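Local coordinates for surface layer protein (Geobacillus stearothermophilus, PDB 2RA1), which probably forms part of a self-assembling surface layer on the bacterial cell, and may bind a cell-wall sugar polymer, this chain being its N-terminal part, at residues T265-E270 with G298-V303; T271-K276 with L291-V296. One frame throughout, in Å; residues are numbered along the deposited sequence.

Interaction 1. Residues T265-E270 with G298-V303; sequences TLKGTE and GKTYTV
L266 reaches the ring of Y301 with CD1, which stands 4.2 Å above one face and is displaced toward the rim; the T265 carbonyl oxygen approaches the same ring obliquely. L266 and Y301 form a non-hydrogen-bonded antiparallel pair in the seven-stranded sheet of the Ig-like domain, where strand 262-266 runs beside strand 300-305. With CG of Y301 anti to its carbonyl carbon (chi1 -73°), the ring lies along the L266 backbone, and CD2 comes 3.8 Å from L266 CA. Its hydroxyl is hydrogen-bonded to V296 N, and its side chain also meets L273 and L295. A leucine in place of Y301 would probably leave V296 N without this partner and L266 CD1 without a ring face to rest on. The adjoining hydrogen-bonded pair, T265 with T302, is joined by two reciprocal bonds: T265 N donates to T302 O at 3.0 Å, and T302 N returns a bond to T265 O at 2.8 Å. K267 N adds a third bond, to T300 O, as the chain leaves the strand through a type II turn from L266 to T269. On the face of T265 and T302, T302 CG2 lies 3.7 Å from K267 CA, while the extended lysine runs beside T300 to a salt bridge with E322. A water bridges the pair, donating to T302 O at 2.7 Å and hydrogen-bonding T265 OG1.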
loop_
_atom_site.group_PDB
_atom_site.type_symbol
_atom_site.label_atom_id
_atom_site.label_comp_id
_atom_site.label_asym_id
_atom_site.label_seq_id
_atom_site.Cartn_x
_atom_site.Cartn_y
_atom_site.Cartn_z
ATOM N N THR A 265 37.815 1.771 23.849
ATOM C CA THR A 265 38.560 2.638 24.744
ATOM C C THR A 265 37.653 3.172 25.841
ATOM O O THR A 265 36.527 3.611 25.580
ATOM C CB THR A 265 39.167 3.830 23.985
ATOM O OG1 THR A 265 39.957 3.353 22.887
ATOM C CG2 THR A 265 40.035 4.663 24.920
ATOM N N LEU A 266 38.134 3.093 27.077
ATOM C CA LEU A 266 37.556 3.851 28.176
ATOM C C LEU A 266 37.598 5.308 27.762
ATOM O O LEU A 266 38.667 5.893 27.690
ATOM C CB LEU A 266 38.389 3.645 29.443
ATOM C CG LEU A 266 37.960 4.416 30.691
ATOM C CD1 LEU A 266 36.447 4.428 30.853
ATOM C CD2 LEU A 266 38.630 3.818 31.921
ATOM N N LYS A 267 36.436 5.881 27.474
ATOM C CA LYS A 267 36.366 7.168 26.794
ATOM C C LYS A 267 37.167 8.274 27.464
ATOM O O LYS A 267 37.123 8.433 28.686
ATOM C CB LYS A 267 34.918 7.616 26.644
ATOM C CG LYS A 267 34.792 9.079 26.263
ATOM C CD LYS A 267 33.334 9.462 26.093
ATOM C CE LYS A 267 33.164 10.924 25.713
ATOM N NZ LYS A 267 31.937 11.100 24.892
ATOM N N GLY A 268 37.900 9.031 26.649
ATOM C CA GLY A 268 38.648 10.181 27.129
ATOM C C GLY A 268 39.902 9.826 27.909
ATOM O O GLY A 268 40.582 10.694 28.447
ATOM N N THR A 269 40.211 8.542 27.977
ATOM C CA THR A 269 41.444 8.105 28.603
ATOM C C THR A 269 42.214 7.252 27.602
ATOM O O THR A 269 41.847 7.176 26.432
ATOM C CB THR A 269 41.163 7.320 29.886
ATOM O OG1 THR A 269 41.003 5.933 29.576
ATOM C CG2 THR A 269 39.888 7.851 30.555
ATOM N N GLU A 270 43.293 6.625 28.050
ATOM C CA GLU A 270 44.089 5.797 27.152
ATOM C C GLU A 270 43.915 4.317 27.473
ATOM O O GLU A 270 44.525 3.463 26.842
ATOM C CB GLU A 270 45.561 6.206 27.214
ATOM C CG GLU A 270 45.850 7.500 26.478
ATOM C CD GLU A 270 46.949 8.320 27.128
ATOM O OE1 GLU A 270 47.233 9.432 26.629
ATOM O OE2 GLU A 270 47.524 7.864 28.141
ATOM N N GLY A 298 29.148 2.230 35.378
ATOM C CA GLY A 298 29.004 3.673 35.274
ATOM C C GLY A 298 29.957 4.358 34.311
ATOM O O GLY A 298 29.992 5.585 34.241
ATOM N N LYS A 299 30.730 3.575 33.564
ATOM C CA LYS A 299 31.688 4.137 32.619
ATOM C C LYS A 299 31.200 4.111 31.179
ATOM O O LYS A 299 30.401 3.266 30.787
ATOM C CB LYS A 299 33.041 3.428 32.721
ATOM C CG LYS A 299 33.815 3.744 33.996
ATOM C CD LYS A 299 34.177 5.213 34.043
ATOM C CE LYS A 299 34.124 5.771 35.451
ATOM N NZ LYS A 299 34.161 7.272 35.432
ATOM N N THR A 300 31.703 5.053 30.389
ATOM C CA THR A 300 31.343 5.156 28.985
ATOM C C THR A 300 32.526 4.679 28.143
ATOM O O THR A 300 33.695 4.919 28.482
ATOM C CB THR A 300 30.926 6.606 28.634
ATOM O OG1 THR A 300 29.745 6.954 29.377
ATOM C CG2 THR A 300 30.637 6.748 27.155
ATOM N N TYR A 301 32.223 3.973 27.061
ATOM C CA TYR A 301 33.265 3.352 26.258
ATOM C C TYR A 301 33.066 3.740 24.830
ATOM O O TYR A 301 31.937 3.832 24.355
ATOM C CB TYR A 301 33.239 1.814 26.407
ATOM C CG TYR A 301 33.751 1.359 27.755
ATOM C CD1 TYR A 301 32.913 1.342 28.868
ATOM C CD2 TYR A 301 35.078 0.985 27.930
ATOM C CE1 TYR A 301 33.380 0.950 30.113
ATOM C CE2 TYR A 301 35.554 0.597 29.174
ATOM C CZ TYR A 301 34.701 0.582 30.258
ATOM O OH TYR A 301 35.175 0.202 31.498
ATOM N N THR A 302 34.163 3.992 24.135
ATOM C CA THR A 302 34.049 4.292 22.716
ATOM C C THR A 302 34.558 3.123 21.828
ATOM O O THR A 302 35.668 2.617 21.991
ATOM C CB THR A 302 34.594 5.725 22.369
ATOM O OG1 THR A 302 35.129 5.749 21.047
ATOM C CG2 THR A 302 35.662 6.149 23.336
ATOM N N VAL A 303 33.689 2.693 20.918
ATOM C CA VAL A 303 33.932 1.573 20.024
ATOM C C VAL A 303 34.198 2.033 18.596
ATOM O O VAL A 303 33.297 2.480 17.889
ATOM C CB VAL A 303 32.705 0.652 19.978
ATOM C CG1 VAL A 303 32.971 -0.552 19.066
ATOM C CG2 VAL A 303 32.281 0.231 21.409
HETATM O O HOH W 1 37.941 3.014 20.610
#

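Interaction 2. Residues T271-K276 with L291-V296; sequences TKLYPK and LYDTLV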
loop_
_atom_site.group_PDB
_atom_site.type_symbol
_atom_site.label_atom_id
_atom_site.label_comp_id
_atom_site.label_asym_id
_atom_site.label_seq_id
_atom_site.Cartn_x
_atom_site.Cartn_y
_atom_site.Cartn_z
ATOM N N THR A 271 43.069 4.021 28.452
ATOM C CA THR A 271 42.825 2.640 28.837
ATOM C C THR A 271 42.062 1.940 27.731
ATOM O O THR A 271 40.953 2.335 27.391
ATOM C CB THR A 271 42.038 2.539 30.158
ATOM O OG1 THR A 271 42.698 3.306 31.173
ATOM C CG2 THR A 271 41.946 1.098 30.608
ATOM N N LYS A 272 42.667 0.900 27.169
ATOM C CA LYS A 272 42.076 0.187 26.044
ATOM C C LYS A 272 41.815 -1.270 26.366
ATOM O O LYS A 272 42.675 -1.954 26.918
ATOM C CB LYS A 272 42.957 0.304 24.802
ATOM C CG LYS A 272 42.806 1.642 24.077
ATOM C CD LYS A 272 43.179 1.523 22.600
ATOM C CE LYS A 272 42.541 2.635 21.756
ATOM N NZ LYS A 272 43.094 3.992 22.036
ATOM N N LEU A 273 40.622 -1.738 26.008
ATOM C CA LEU A 273 40.200 -3.095 26.313
ATOM C C LEU A 273 40.415 -3.984 25.094
ATOM O O LEU A 273 40.303 -3.518 23.947
ATOM C CB LEU A 273 38.718 -3.096 26.715
ATOM C CG LEU A 273 38.396 -2.543 28.104
ATOM C CD1 LEU A 273 38.590 -1.019 28.203
ATOM C CD2 LEU A 273 37.005 -2.938 28.518
ATOM N N TYR A 274 40.713 -5.259 25.330
ATOM C CA TYR A 274 40.935 -6.189 24.225
ATOM C C TYR A 274 39.697 -7.006 23.910
ATOM O O TYR A 274 39.067 -7.558 24.809
ATOM C CB TYR A 274 42.108 -7.122 24.499
ATOM C CG TYR A 274 43.447 -6.432 24.620
ATOM C CD1 TYR A 274 43.981 -6.127 25.877
ATOM C CD2 TYR A 274 44.185 -6.099 23.489
ATOM C CE1 TYR A 274 45.215 -5.504 26.005
ATOM C CE2 TYR A 274 45.427 -5.463 23.605
ATOM C CZ TYR A 274 45.937 -5.165 24.873
ATOM O OH TYR A 274 47.170 -4.542 25.016
ATOM N N PRO A 275 39.344 -7.082 22.615
ATOM C CA PRO A 275 38.244 -7.934 22.157
ATOM C C PRO A 275 38.711 -9.389 22.157
ATOM O O PRO A 275 39.823 -9.679 21.703
ATOM C CB PRO A 275 38.011 -7.473 20.706
ATOM C CG PRO A 275 39.017 -6.429 20.416
ATOM C CD PRO A 275 40.065 -6.465 21.494
ATOM N N LYS A 276 37.882 -10.301 22.646
ATOM C CA LYS A 276 38.250 -11.709 22.639
ATOM C C LYS A 276 37.690 -12.445 21.420
ATOM O O LYS A 276 38.392 -13.190 20.750
ATOM C CB LYS A 276 37.775 -12.380 23.926
ATOM C CG LYS A 276 37.941 -13.881 23.934
ATOM C CD LYS A 276 37.608 -14.433 25.282
ATOM C CE LYS A 276 37.840 -15.932 25.341
ATOM N NZ LYS A 276 37.805 -16.413 26.758
ATOM N N LEU A 291 34.894 -9.297 25.475
ATOM C CA LEU A 291 36.154 -8.680 25.853
ATOM C C LEU A 291 36.923 -9.592 26.797
ATOM O O LEU A 291 36.323 -10.366 27.537
ATOM C CB LEU A 291 35.882 -7.358 26.553
ATOM C CG LEU A 291 35.026 -6.399 25.736
ATOM C CD1 LEU A 291 34.531 -5.218 26.603
ATOM C CD2 LEU A 291 35.837 -5.919 24.521
ATOM N N TYR A 292 38.248 -9.512 26.745
ATOM C CA TYR A 292 39.080 -10.108 27.769
ATOM C C TYR A 292 38.922 -9.295 29.042
ATOM O O TYR A 292 38.868 -9.828 30.146
ATOM C CB TYR A 292 40.556 -10.099 27.341
ATOM C CG TYR A 292 40.926 -11.206 26.389
ATOM C CD1 TYR A 292 41.356 -10.930 25.097
ATOM C CD2 TYR A 292 40.837 -12.532 26.779
ATOM C CE1 TYR A 292 41.690 -11.946 24.219
ATOM C CE2 TYR A 292 41.164 -13.554 25.910
ATOM C CZ TYR A 292 41.589 -13.263 24.631
ATOM O OH TYR A 292 41.917 -14.292 23.772
ATOM N N ASP A 293 38.859 -7.985 28.874
ATOM C CA ASP A 293 38.872 -7.080 30.003
ATOM C C ASP A 293 37.462 -6.797 30.480
ATOM O O ASP A 293 36.487 -7.053 29.780
ATOM C CB ASP A 293 39.616 -5.797 29.629
ATOM C CG ASP A 293 41.039 -6.073 29.172
ATOM O OD1 ASP A 293 41.385 -5.745 28.022
ATOM O OD2 ASP A 293 41.804 -6.660 29.956
ATOM N N THR A 294 37.372 -6.274 31.696
ATOM C CA THR A 294 36.105 -6.099 32.377
ATOM C C THR A 294 35.646 -4.644 32.342
ATOM O O THR A 294 36.443 -3.717 32.522
ATOM C CB THR A 294 36.224 -6.548 33.833
ATOM O OG1 THR A 294 36.828 -7.848 33.872
ATOM C CG2 THR A 294 34.847 -6.599 34.488
ATOM N N LEU A 295 34.354 -4.449 32.102
ATOM C CA LEU A 295 33.789 -3.113 32.018
ATOM C C LEU A 295 33.418 -2.604 33.408
ATOM O O LEU A 295 32.806 -3.322 34.202
ATOM C CB LEU A 295 32.556 -3.105 31.100
ATOM C CG LEU A 295 32.736 -3.646 29.676
ATOM C CD1 LEU A 295 31.408 -4.069 29.055
ATOM C CD2 LEU A 295 33.435 -2.620 28.809
ATOM N N VAL A 296 33.780 -1.353 33.683
ATOM C CA VAL A 296 33.479 -0.695 34.945
ATOM C C VAL A 296 32.094 -0.057 34.967
ATOM O O VAL A 296 31.745 0.767 34.116
ATOM C CB VAL A 296 34.541 0.382 35.258
ATOM C CG1 VAL A 296 34.240 1.073 36.575
ATOM C CG2 VAL A 296 35.916 -0.250 35.285
HETATM O O HOH W 2 41.173 -14.096 21.064
#
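L273 CD2 is the apolar meeting point of this contact, 3.6 Å from CD2 of L295 and 3.9 Å from CD1 of L291. The L273 and L295 side chains cross at about a right angle, with a CD2 branch of each at the contact, and both residues are buried. Beside them D293 CB lies 3.8 Å from L273 CG, which brings the aspartate over the margin of the leucine cluster. The carboxylate then turns to the backbone: with CG anti to the carbonyl carbon (chi1 -58°), OD1 takes the N-H of Y274 at 2.8 Å through its anti lone pair, the one facing away from the other oxygen. The carboxylate oxygen thus accepts where a strand carbonyl might, beyond the last residue of strand 286-291. Here the antiparallel pairing of strands 272-280 and 286-291 in the Ig-like domain comes to its end: P275 and L291 are its non-hydrogen-bonded pair, their side chains diverging, and Y292 N donates to Y274 O at 2.9 Å. L291 continues the tight side, placing CD2 against P275 CA. The solvent side is built from long exposed residues. K276 lays its aliphatic chain across one face of the Y292 ring, CB standing 3.8 Å from the centroid and only 6° off the normal, a CH-pi contact, while CG and CD extend over the CZ and CE2 side. Y274 CB meets the same ring at its edge, in plane. Beyond the ring, a water donates to K276 O and hydrogen-bonds Y292 OH, 2.8 Å away.

Both interactions reach the same sheet of the Ig-like domain, interaction 2 at the point where strand 286-291 passes into loop, and interaction 2 is nested within the chain segment that interaction 1 closes. Their centres lie about 10 Å apart. Strands 262-266 and 272-280 are neighbours, joined here by a probable hydrogen bond from L266 N to T271 O. Interaction 1 is mostly a surface contact with a regular strand pairing, with three backbone bonds across it; interaction 2 is partly buried, and combines a leucine cluster with a carboxylate-to-backbone bond. Y301, the buried residue of interaction 1, is what ties it to the leucine side of interaction 2.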